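Local coordinates for ABC transporter substrate binding protein (Ribose) (Agrobacterium vitis S4, PDB 4WT7) that probably serves as the sugar-binding component of an ABC transporter, holding a polyol such as D-allitol in the cleft between two lobes, at residues I169-L174 and A221-W226; I228-A233 and P254-L259; K246-D251 and A267-A272. All blocks are in the same frame, centred on the assembly; numbering follows the deposited sequence.

Interaction 1. Residues I169-L174 and A221-W226; sequences IRYDQL and AIWSAW. With X9X (D-allitol), chain C.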
loop_
_atom_site.group_PDB
_atom_site.type_symbol
_atom_site.label_atom_id
_atom_site.label_comp_id
_atom_site.label_asym_id
_atom_site.label_seq_id
_atom_site.Cartn_x
_atom_site.Cartn_y
_atom_site.Cartn_z
ATOM N N ILE A 169 -9.860 1.161 0.462
ATOM C CA ILE A 169 -10.306 2.320 -0.321
ATOM C C ILE A 169 -10.098 2.053 -1.811
ATOM O O ILE A 169 -10.952 2.396 -2.647
ATOM C CB ILE A 169 -9.586 3.620 0.136
ATOM C CG1 ILE A 169 -9.892 3.905 1.622
ATOM C CG2 ILE A 169 -9.952 4.831 -0.753
ATOM C CD1 ILE A 169 -8.975 5.077 2.187
ATOM N N ARG A 170 -8.957 1.464 -2.162
ATOM C CA ARG A 170 -8.673 1.219 -3.566
ATOM C C ARG A 170 -9.712 0.257 -4.135
ATOM O O ARG A 170 -10.216 0.468 -5.233
ATOM C CB ARG A 170 -7.254 0.655 -3.758
ATOM C CG ARG A 170 -6.133 1.687 -3.532
ATOM C CD ARG A 170 -4.808 1.051 -3.176
ATOM N NE ARG A 170 -3.937 1.987 -2.474
ATOM C CZ ARG A 170 -2.786 1.664 -1.882
ATOM N NH1 ARG A 170 -2.316 0.420 -1.905
ATOM N NH2 ARG A 170 -2.125 2.580 -1.239
ATOM N N TYR A 171 -10.065 -0.778 -3.369
ATOM C CA TYR A 171 -11.047 -1.736 -3.842
ATOM C C TYR A 171 -12.410 -1.066 -3.987
ATOM O O TYR A 171 -13.064 -1.191 -5.041
ATOM C CB TYR A 171 -11.124 -2.950 -2.918
ATOM C CG TYR A 171 -12.222 -3.885 -3.324
ATOM C CD1 TYR A 171 -12.089 -4.714 -4.438
ATOM C CD2 TYR A 171 -13.415 -3.910 -2.635
ATOM C CE1 TYR A 171 -13.111 -5.568 -4.807
ATOM C CE2 TYR A 171 -14.444 -4.774 -3.004
ATOM C CZ TYR A 171 -14.277 -5.610 -4.087
ATOM O OH TYR A 171 -15.320 -6.447 -4.454
ATOM N N ASP A 172 -12.829 -0.332 -2.961
ATOM C CA ASP A 172 -14.099 0.388 -3.015
ATOM C C ASP A 172 -14.213 1.274 -4.254
ATOM O O ASP A 172 -15.267 1.393 -4.890
ATOM C CB ASP A 172 -14.286 1.240 -1.745
ATOM C CG ASP A 172 -14.638 0.410 -0.546
ATOM O OD1 ASP A 172 -14.906 -0.805 -0.707
ATOM O OD2 ASP A 172 -14.646 0.935 0.575
ATOM N N GLN A 173 -13.103 1.897 -4.626
ATOM C CA GLN A 173 -13.134 2.778 -5.778
ATOM C C GLN A 173 -13.259 2.002 -7.083
ATOM O O GLN A 173 -13.911 2.468 -8.016
ATOM C CB GLN A 173 -11.918 3.675 -5.777
ATOM C CG GLN A 173 -11.941 4.661 -4.623
ATOM C CD GLN A 173 -13.154 5.600 -4.703
ATOM O OE1 GLN A 173 -14.231 5.334 -4.144
ATOM N NE2 GLN A 173 -12.980 6.684 -5.435
ATOM N N LEU A 174 -12.635 0.831 -7.154
ATOM C CA LEU A 174 -12.785 -0.025 -8.312
ATOM C C LEU A 174 -14.252 -0.392 -8.422
ATOM O O LEU A 174 -14.879 -0.283 -9.482
ATOM C CB LEU A 174 -11.955 -1.285 -8.135
ATOM C CG LEU A 174 -12.192 -2.345 -9.214
ATOM C CD1 LEU A 174 -11.567 -1.874 -10.532
ATOM C CD2 LEU A 174 -11.621 -3.654 -8.744
ATOM N N ALA A 221 -8.598 -8.210 -17.741
ATOM C CA ALA A 221 -7.713 -7.552 -16.800
ATOM C C ALA A 221 -7.576 -8.306 -15.474
ATOM O O ALA A 221 -8.415 -9.167 -15.120
ATOM C CB ALA A 221 -8.196 -6.146 -16.537
ATOM N N ILE A 222 -6.503 -7.982 -14.765
ATOM C CA ILE A 222 -6.294 -8.461 -13.416
ATOM C C ILE A 222 -5.878 -7.258 -12.561
ATOM O O ILE A 222 -4.876 -6.559 -12.866
ATOM C CB ILE A 222 -5.207 -9.514 -13.355
ATOM C CG1 ILE A 222 -5.493 -10.616 -14.373
ATOM C CG2 ILE A 222 -5.104 -10.089 -11.957
ATOM C CD1 ILE A 222 -4.508 -11.701 -14.312
ATOM N N TRP A 223 -6.650 -7.039 -11.518
ATOM C CA TRP A 223 -6.499 -5.893 -10.636
ATOM C C TRP A 223 -6.004 -6.349 -9.279
ATOM O O TRP A 223 -6.413 -7.400 -8.779
ATOM C CB TRP A 223 -7.858 -5.222 -10.463
ATOM C CG TRP A 223 -7.889 -3.998 -9.537
ATOM C CD1 TRP A 223 -7.853 -2.690 -9.925
ATOM C CD2 TRP A 223 -7.971 -3.984 -8.099
ATOM N NE1 TRP A 223 -7.913 -1.863 -8.828
ATOM C CE2 TRP A 223 -7.976 -2.626 -7.694
ATOM C CE3 TRP A 223 -8.036 -4.975 -7.114
ATOM C CZ2 TRP A 223 -8.052 -2.239 -6.345
ATOM C CZ3 TRP A 223 -8.094 -4.604 -5.791
ATOM C CH2 TRP A 223 -8.110 -3.243 -5.412
ATOM N N SER A 224 -5.152 -5.528 -8.678
ATOM C CA SER A 224 -4.655 -5.751 -7.334
ATOM C C SER A 224 -4.513 -4.398 -6.669
ATOM O O SER A 224 -4.328 -3.393 -7.350
ATOM C CB SER A 224 -3.289 -6.418 -7.420
ATOM O OG SER A 224 -3.393 -7.585 -8.212
ATOM N N ALA A 225 -4.519 -4.382 -5.342
ATOM C CA ALA A 225 -4.526 -3.122 -4.595
ATOM C C ALA A 225 -3.106 -2.589 -4.381
ATOM O O ALA A 225 -2.911 -1.422 -4.004
ATOM C CB ALA A 225 -5.247 -3.315 -3.249
ATOM N N TRP A 226 -2.125 -3.463 -4.622
ATOM C CA TRP A 226 -0.718 -3.131 -4.557
ATOM C C TRP A 226 -0.019 -4.016 -5.588
ATOM O O TRP A 226 -0.617 -4.944 -6.093
ATOM C CB TRP A 226 -0.149 -3.326 -3.152
ATOM C CG TRP A 226 -0.313 -4.706 -2.620
ATOM C CD1 TRP A 226 -1.490 -5.385 -2.433
ATOM C CD2 TRP A 226 0.720 -5.567 -2.174
ATOM N NE1 TRP A 226 -1.246 -6.639 -1.923
ATOM C CE2 TRP A 226 0.104 -6.776 -1.741
ATOM C CE3 TRP A 226 2.094 -5.452 -2.077
ATOM C CZ2 TRP A 226 0.846 -7.859 -1.253
ATOM C CZ3 TRP A 226 2.822 -6.515 -1.586
ATOM C CH2 TRP A 226 2.203 -7.702 -1.187
HETATM O OAA X9X C . -1.113 -4.064 2.950
HETATM C CAG X9X C . -0.476 -4.431 1.780
HETATM C CAI X9X C . 0.070 -3.355 0.898
HETATM O OAC X9X C . -0.952 -2.639 0.247
HETATM C CAK X9X C . 1.052 -2.493 1.636
HETATM O OAE X9X C . 1.965 -3.362 2.185
HETATM C CAL X9X C . 1.839 -1.589 0.686
HETATM O OAF X9X C . 2.476 -2.325 -0.300
HETATM C CAJ X9X C . 1.102 -0.403 0.096
HETATM O OAD X9X C . 0.324 -0.715 -1.008
HETATM C CAH X9X C . 0.301 0.428 1.078
HETATM O OAB X9X C . 0.168 1.793 0.746
HETATM O O HOH W 1 -8.964 0.800 -8.046
#
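Arg170 leaves helix 165-178 and reaches past Ala225 to the bound D-allitol. Its CB lies 4.0 Å from Trp223 CZ2. With CG anti to the carbonyl carbon (chi1 -72°) and the chain extended beyond it, CD runs close to the backbone oxygen of Ala225. NE turns to Asn134 on helix 134-148. At the tip the work is divided: NH1 donates to Ala225 O at 2.9 Å, a bent bond whose acceptor is tilted 22° from the guanidinium plane, and also to D-allitol OAD, in that plane, at 3.0 Å. NH2 takes OAB of the same ligand at 3.1 Å. Bonds to protein and ligand thus fix the rotation of the group, a task suited to arginine with its several N-H donors.

Trp223 points from the strand toward the helix and packs against Leu174, Tyr171 and the backbone of Arg170. Leu174 lays CD2 over one face of the indole, 3.8 Å from the centroid of the five-membered ring, a CH-pi contact, while Tyr171 brings its CB to 3.9 Å from Trp223 CH2. A water bridges Trp223 NE1 and Arg170 O, giving the buried indole N-H an acceptor. Trp226 lays one ring face against CAI of D-allitol; an aromatic face packed against sugar carbons, beside charged hydrogen-bonding groups, is characteristic of sugar-binding sites in periplasmic binding proteins.

Interaction 2. Residues I228-A233 and P254-L259; sequences IPQLGA and PEVLQL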
loop_
_atom_site.group_PDB
_atom_site.type_symbol
_atom_site.label_atom_id
_atom_site.label_comp_id
_atom_site.label_asym_id
_atom_site.label_seq_id
_atom_site.Cartn_x
_atom_site.Cartn_y
_atom_site.Cartn_z
ATOM N N ILE A 228 2.902 -6.086 -5.941
ATOM C CA ILE A 228 3.631 -7.338 -5.873
ATOM C C ILE A 228 2.798 -8.531 -6.363
ATOM O O ILE A 228 3.330 -9.379 -7.107
ATOM C CB ILE A 228 4.238 -7.536 -4.461
ATOM C CG1 ILE A 228 5.134 -6.327 -4.123
ATOM C CG2 ILE A 228 5.043 -8.801 -4.378
ATOM C CD1 ILE A 228 6.153 -5.945 -5.237
ATOM N N PRO A 229 1.499 -8.599 -6.005
ATOM C CA PRO A 229 0.665 -9.628 -6.665
ATOM C C PRO A 229 0.580 -9.352 -8.176
ATOM O O PRO A 229 0.589 -10.289 -9.016
ATOM C CB PRO A 229 -0.702 -9.453 -6.023
ATOM C CG PRO A 229 -0.411 -8.772 -4.697
ATOM C CD PRO A 229 0.803 -7.929 -4.895
ATOM N N GLN A 230 0.525 -8.067 -8.526
ATOM C CA GLN A 230 0.551 -7.681 -9.929
ATOM C C GLN A 230 1.743 -8.331 -10.625
ATOM O O GLN A 230 1.605 -8.862 -11.716
ATOM C CB GLN A 230 0.569 -6.161 -10.105
ATOM C CG GLN A 230 0.477 -5.678 -11.552
ATOM C CD GLN A 230 0.668 -4.156 -11.669
ATOM O OE1 GLN A 230 0.994 -3.468 -10.689
ATOM N NE2 GLN A 230 0.472 -3.633 -12.873
ATOM N N LEU A 231 2.909 -8.273 -9.989
ATOM C CA LEU A 231 4.138 -8.855 -10.541
ATOM C C LEU A 231 3.973 -10.365 -10.794
ATOM O O LEU A 231 4.259 -10.848 -11.876
ATOM C CB LEU A 231 5.297 -8.622 -9.571
ATOM C CG LEU A 231 6.701 -9.139 -9.915
ATOM C CD1 LEU A 231 7.094 -8.715 -11.325
ATOM C CD2 LEU A 231 7.718 -8.614 -8.858
ATOM N N GLY A 232 3.499 -11.099 -9.794
ATOM C CA GLY A 232 3.129 -12.494 -9.989
ATOM C C GLY A 232 2.149 -12.736 -11.138
ATOM O O GLY A 232 2.362 -13.610 -11.975
ATOM N N ALA A 233 1.056 -11.978 -11.137
ATOM C CA ALA A 233 0.054 -12.000 -12.191
ATOM C C ALA A 233 0.664 -11.850 -13.586
ATOM O O ALA A 233 0.382 -12.649 -14.477
ATOM C CB ALA A 233 -0.965 -10.890 -11.944
ATOM N N PRO A 254 10.039 -0.661 -8.155
ATOM C CA PRO A 254 10.864 -0.546 -9.372
ATOM C C PRO A 254 10.724 -1.741 -10.299
ATOM O O PRO A 254 10.637 -1.579 -11.517
ATOM C CB PRO A 254 12.296 -0.492 -8.836
ATOM C CG PRO A 254 12.169 0.009 -7.440
ATOM C CD PRO A 254 10.822 -0.446 -6.924
ATOM N N GLU A 255 10.738 -2.932 -9.730
ATOM C CA GLU A 255 10.648 -4.140 -10.533
ATOM C C GLU A 255 9.351 -4.192 -11.363
ATOM O O GLU A 255 9.333 -4.778 -12.436
ATOM C CB GLU A 255 10.825 -5.376 -9.650
ATOM C CG GLU A 255 9.790 -5.498 -8.494
ATOM C CD GLU A 255 10.219 -4.854 -7.124
ATOM O OE1 GLU A 255 10.829 -3.735 -7.074
ATOM O OE2 GLU A 255 9.907 -5.502 -6.086
ATOM N N VAL A 256 8.276 -3.548 -10.902
ATOM C CA VAL A 256 7.005 -3.568 -11.647
ATOM C C VAL A 256 6.876 -2.422 -12.637
ATOM O O VAL A 256 6.373 -2.611 -13.745
ATOM C CB VAL A 256 5.771 -3.538 -10.696
ATOM C CG1 VAL A 256 4.474 -3.525 -11.483
ATOM C CG2 VAL A 256 5.817 -4.734 -9.790
ATOM N N LEU A 257 7.350 -1.243 -12.244
ATOM C CA LEU A 257 7.441 -0.099 -13.156
ATOM C C LEU A 257 8.190 -0.455 -14.430
ATOM O O LEU A 257 7.794 -0.050 -15.520
ATOM C CB LEU A 257 8.148 1.062 -12.479
ATOM C CG LEU A 257 7.307 1.792 -11.437
ATOM C CD1 LEU A 257 7.941 3.075 -11.016
ATOM C CD2 LEU A 257 5.893 2.038 -11.955
ATOM N N GLN A 258 9.265 -1.218 -14.281
ATOM C CA GLN A 258 10.053 -1.618 -15.438
ATOM C C GLN A 258 9.313 -2.637 -16.298
ATOM O O GLN A 258 9.563 -2.724 -17.481
ATOM C CB GLN A 258 11.450 -2.083 -15.033
ATOM C CG GLN A 258 11.528 -3.406 -14.291
ATOM C CD GLN A 258 12.903 -3.588 -13.612
ATOM O OE1 GLN A 258 13.457 -2.622 -13.085
ATOM N NE2 GLN A 258 13.463 -4.818 -13.655
ATOM N N LEU A 259 8.344 -3.349 -15.725
ATOM C CA LEU A 259 7.434 -4.155 -16.538
ATOM C C LEU A 259 6.458 -3.268 -17.330
ATOM O O LEU A 259 6.227 -3.474 -18.533
ATOM C CB LEU A 259 6.657 -5.179 -15.687
ATOM C CG LEU A 259 7.414 -6.344 -15.039
ATOM C CD1 LEU A 259 6.436 -7.286 -14.393
ATOM C CD2 LEU A 259 8.269 -7.131 -16.026
#
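Leu231 turns its CG anti to the backbone N (chi1 180°), which carries both methyl branches from helix 227-240 toward helix 254-260. The two branches then part: CD2 comes to 3.8 Å from Glu255 CG, and CD1 meets the CD1 methyl of Leu259 at 3.4 Å, tighter than usual van der Waals contact. Leu259 gets there with CG anti to its carbonyl carbon (chi1 -68°), and the two leucines cross at about a right angle. A forked side chain suits this place because it can touch residues a full helical turn apart.

Val256 sits where the backbones come nearest, its CA 6.1 Å from that of Leu231. Its branched CB lets it serve two neighbours: CG2 packs 3.9 Å from Leu231 CB, while CG1 rests 3.6 Å from Gln230 OE1. Gln230 is stretched out beyond CG, and this length takes its amide to the sheet, where NE2 donates to Ala269 O; its buried NE2 is thereby satisfied, while CD and OE1 pack on Val256 CG1. Ile228 brings CD1 to 3.9 Å from Glu255 OE2, meeting the glutamate at its carboxylate, the two side chains at a slant.

The segment axes approach to 9.7 Å at a crossing angle of 47°, and the contact rests on side-chain packing alone. The two helices lie on the same side of the mixed sheet: Val256 and Gln230 both touch Asp270 of strand 267-272, Leu259 reaches Ala267 of that strand, and Ile228 and Pro229 pack on helix 198-212.

Interaction 3. Residues K246-D251 and A267-A272; sequences KTYGVD and AAADVA. With X9X (D-allitol), chain C.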
loop_
_atom_site.group_PDB
_atom_site.type_symbol
_atom_site.label_atom_id
_atom_site.label_comp_id
_atom_site.label_asym_id
_atom_site.label_seq_id
_atom_site.Cartn_x
_atom_site.Cartn_y
_atom_site.Cartn_z
ATOM N N LYS A 246 -4.483 -7.621 -19.441
ATOM C CA LYS A 246 -3.741 -6.472 -18.879
ATOM C C LYS A 246 -3.751 -6.475 -17.353
ATOM O O LYS A 246 -4.763 -6.801 -16.731
ATOM C CB LYS A 246 -4.351 -5.147 -19.358
ATOM C CG LYS A 246 -4.204 -4.897 -20.875
ATOM C CD LYS A 246 -5.094 -3.733 -21.353
ATOM C CE LYS A 246 -4.838 -3.394 -22.812
ATOM N NZ LYS A 246 -4.975 -4.598 -23.639
ATOM N N THR A 247 -2.643 -6.074 -16.737
ATOM C CA THR A 247 -2.601 -6.044 -15.271
ATOM C C THR A 247 -2.481 -4.630 -14.699
ATOM O O THR A 247 -1.992 -3.711 -15.359
ATOM C CB THR A 247 -1.501 -6.986 -14.692
ATOM O OG1 THR A 247 -0.199 -6.377 -14.796
ATOM C CG2 THR A 247 -1.507 -8.316 -15.460
ATOM N N TYR A 248 -2.918 -4.491 -13.440
ATOM C CA TYR A 248 -3.075 -3.181 -12.816
ATOM C C TYR A 248 -2.703 -3.248 -11.343
ATOM O O TYR A 248 -3.003 -4.223 -10.686
ATOM C CB TYR A 248 -4.534 -2.720 -12.960
ATOM C CG TYR A 248 -4.915 -2.503 -14.394
ATOM C CD1 TYR A 248 -4.670 -1.283 -15.026
ATOM C CD2 TYR A 248 -5.470 -3.523 -15.136
ATOM C CE1 TYR A 248 -4.991 -1.083 -16.336
ATOM C CE2 TYR A 248 -5.765 -3.344 -16.493
ATOM C CZ TYR A 248 -5.525 -2.125 -17.082
ATOM O OH TYR A 248 -5.843 -1.947 -18.409
ATOM N N GLY A 249 -2.048 -2.200 -10.836
ATOM C CA GLY A 249 -1.693 -2.154 -9.430
ATOM C C GLY A 249 -1.194 -0.813 -8.896
ATOM O O GLY A 249 -1.247 0.231 -9.567
ATOM N N VAL A 250 -0.692 -0.866 -7.665
ATOM C CA VAL A 250 -0.282 0.321 -6.956
ATOM C C VAL A 250 1.011 0.076 -6.188
ATOM O O VAL A 250 1.274 -1.054 -5.759
ATOM C CB VAL A 250 -1.402 0.708 -5.939
ATOM C CG1 VAL A 250 -1.041 1.952 -5.179
ATOM C CG2 VAL A 250 -2.724 0.850 -6.642
ATOM N N ASP A 251 1.783 1.158 -6.034
ATOM C CA ASP A 251 3.006 1.287 -5.220
ATOM C C ASP A 251 4.176 1.853 -6.060
ATOM O O ASP A 251 4.995 2.627 -5.555
ATOM C CB ASP A 251 3.450 -0.026 -4.563
ATOM C CG ASP A 251 2.616 -0.396 -3.359
ATOM O OD1 ASP A 251 1.636 0.318 -3.091
ATOM O OD2 ASP A 251 2.931 -1.442 -2.722
ATOM N N ALA A 267 1.719 -5.809 -18.160
ATOM C CA ALA A 267 1.580 -4.841 -17.080
ATOM C C ALA A 267 1.228 -3.478 -17.670
ATOM O O ALA A 267 2.036 -2.851 -18.403
ATOM C CB ALA A 267 2.853 -4.781 -16.271
ATOM N N ALA A 268 0.027 -3.007 -17.343
ATOM C CA ALA A 268 -0.551 -1.874 -18.063
ATOM C C ALA A 268 -0.482 -0.540 -17.309
ATOM O O ALA A 268 -0.325 0.512 -17.903
ATOM C CB ALA A 268 -2.006 -2.196 -18.440
ATOM N N ALA A 269 -0.620 -0.598 -15.995
ATOM C CA ALA A 269 -0.646 0.596 -15.155
ATOM C C ALA A 269 -0.304 0.251 -13.700
ATOM O O ALA A 269 -0.661 -0.817 -13.193
ATOM C CB ALA A 269 -1.976 1.272 -15.225
ATOM N N ASP A 270 0.421 1.166 -13.045
ATOM C CA ASP A 270 0.830 0.982 -11.643
ATOM C C ASP A 270 0.865 2.377 -11.091
ATOM O O ASP A 270 1.602 3.226 -11.608
ATOM C CB ASP A 270 2.223 0.368 -11.580
ATOM C CG ASP A 270 2.688 0.053 -10.178
ATOM O OD1 ASP A 270 1.982 0.401 -9.181
ATOM O OD2 ASP A 270 3.778 -0.577 -10.072
ATOM N N VAL A 271 0.032 2.665 -10.111
ATOM C CA VAL A 271 0.077 3.999 -9.496
ATOM C C VAL A 271 1.228 4.067 -8.485
ATOM O O VAL A 271 1.218 3.414 -7.429
ATOM C CB VAL A 271 -1.263 4.382 -8.819
ATOM C CG1 VAL A 271 -1.164 5.801 -8.272
ATOM C CG2 VAL A 271 -2.448 4.266 -9.822
ATOM N N ALA A 272 2.226 4.870 -8.805
ATOM C CA ALA A 272 3.385 4.964 -7.943
ATOM C C ALA A 272 3.036 5.780 -6.709
ATOM O O ALA A 272 2.405 6.860 -6.798
ATOM C CB ALA A 272 4.541 5.571 -8.664
HETATM O OAA X9X C . -1.113 -4.064 2.950
HETATM C CAG X9X C . -0.476 -4.431 1.780
HETATM C CAI X9X C . 0.070 -3.355 0.898
HETATM O OAC X9X C . -0.952 -2.639 0.247
HETATM C CAK X9X C . 1.052 -2.493 1.636
HETATM O OAE X9X C . 1.965 -3.362 2.185
HETATM C CAL X9X C . 1.839 -1.589 0.686
HETATM O OAF X9X C . 2.476 -2.325 -0.300
HETATM C CAJ X9X C . 1.102 -0.403 0.096
HETATM O OAD X9X C . 0.324 -0.715 -1.008
HETATM C CAH X9X C . 0.301 0.428 1.078
HETATM O OAB X9X C . 0.168 1.793 0.746
#
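Asp251 N donates to Val271 O at 2.7 Å, with a nearly straight N-H...O angle of 173°, and this bond ties down the backbone of a ligand-binding residue. The side chain of Asp251 takes two short hydrogen bonds from D-allitol, OAF to OD2 at 2.6 Å and OAD to OD1 at 2.7 Å, so the carboxylate receives neighbouring hydroxyls of the polyol with one oxygen each. Gln273 NE2 also donates to OD1 and should help hold the group in place. Aspartate suits the site: its two acceptors match a pair of hydroxyls, and its short chain keeps them close to the backbone.

Behind these bonds the parallel pairing runs back along the strands. Gly249 donates to Ala269 O and accepts from Val271 N at 2.8 Å, while Thr247 O receives Ala268 N at 2.9 Å and, weakly, Ala269 N. This double acceptance marks a beta bulge, where the register slips by one residue between Thr247 and Tyr248. Asp270 OD1 accepts from Gly252 N, joining this strand to the chain just after Asp251.

Side chains cover both faces. Tyr248, with CG anti to its carbonyl carbon (chi1 -65°), sets its ring obliquely against the small residues of the neighbouring strand: CD1 lies 3.7 Å from Ala269 CB, and CZ is 3.8 Å from Ala268 CB. Small alanines allow this close approach; the ring's hydroxyl goes on to Asp148. Val250 and Val271 share Tyr248's face and pack on helix 134-148; Thr247 points to the other face, with OG1 bonded to Thr234 of helix 227-240. Strand 246-249, helix 254-260 and strand 267-272 form a beta-alpha-beta crossover, with a ligand-binding residue on the C-terminal side of the sheet, by the corner at Val250, as is usual in Rossmann-like lobes of periplasmic binding proteins.

Following the chain from the N terminus, interaction 1 comes first, bringing strand 221-224 back against helix 165-178 and closing a loop of 46 residues. It is complete before the others begin. The chain then enters helix 227-240, strand 246-249, helix 254-260 and strand 267-272 in turn. Interactions 2 and 3 draw on these alternately, helix with helix and strand with strand, so their loops cross. Side chains of interaction 2 reach the strands of interaction 3, joining the helical layer to the sheet. Interactions 1 and 3 meet through adjacent strands, Ile222 with Lys246 and Tyr248, and both end at D-allitol; interaction 2 packs on the face of that sheet that carries Thr247 and Asp270.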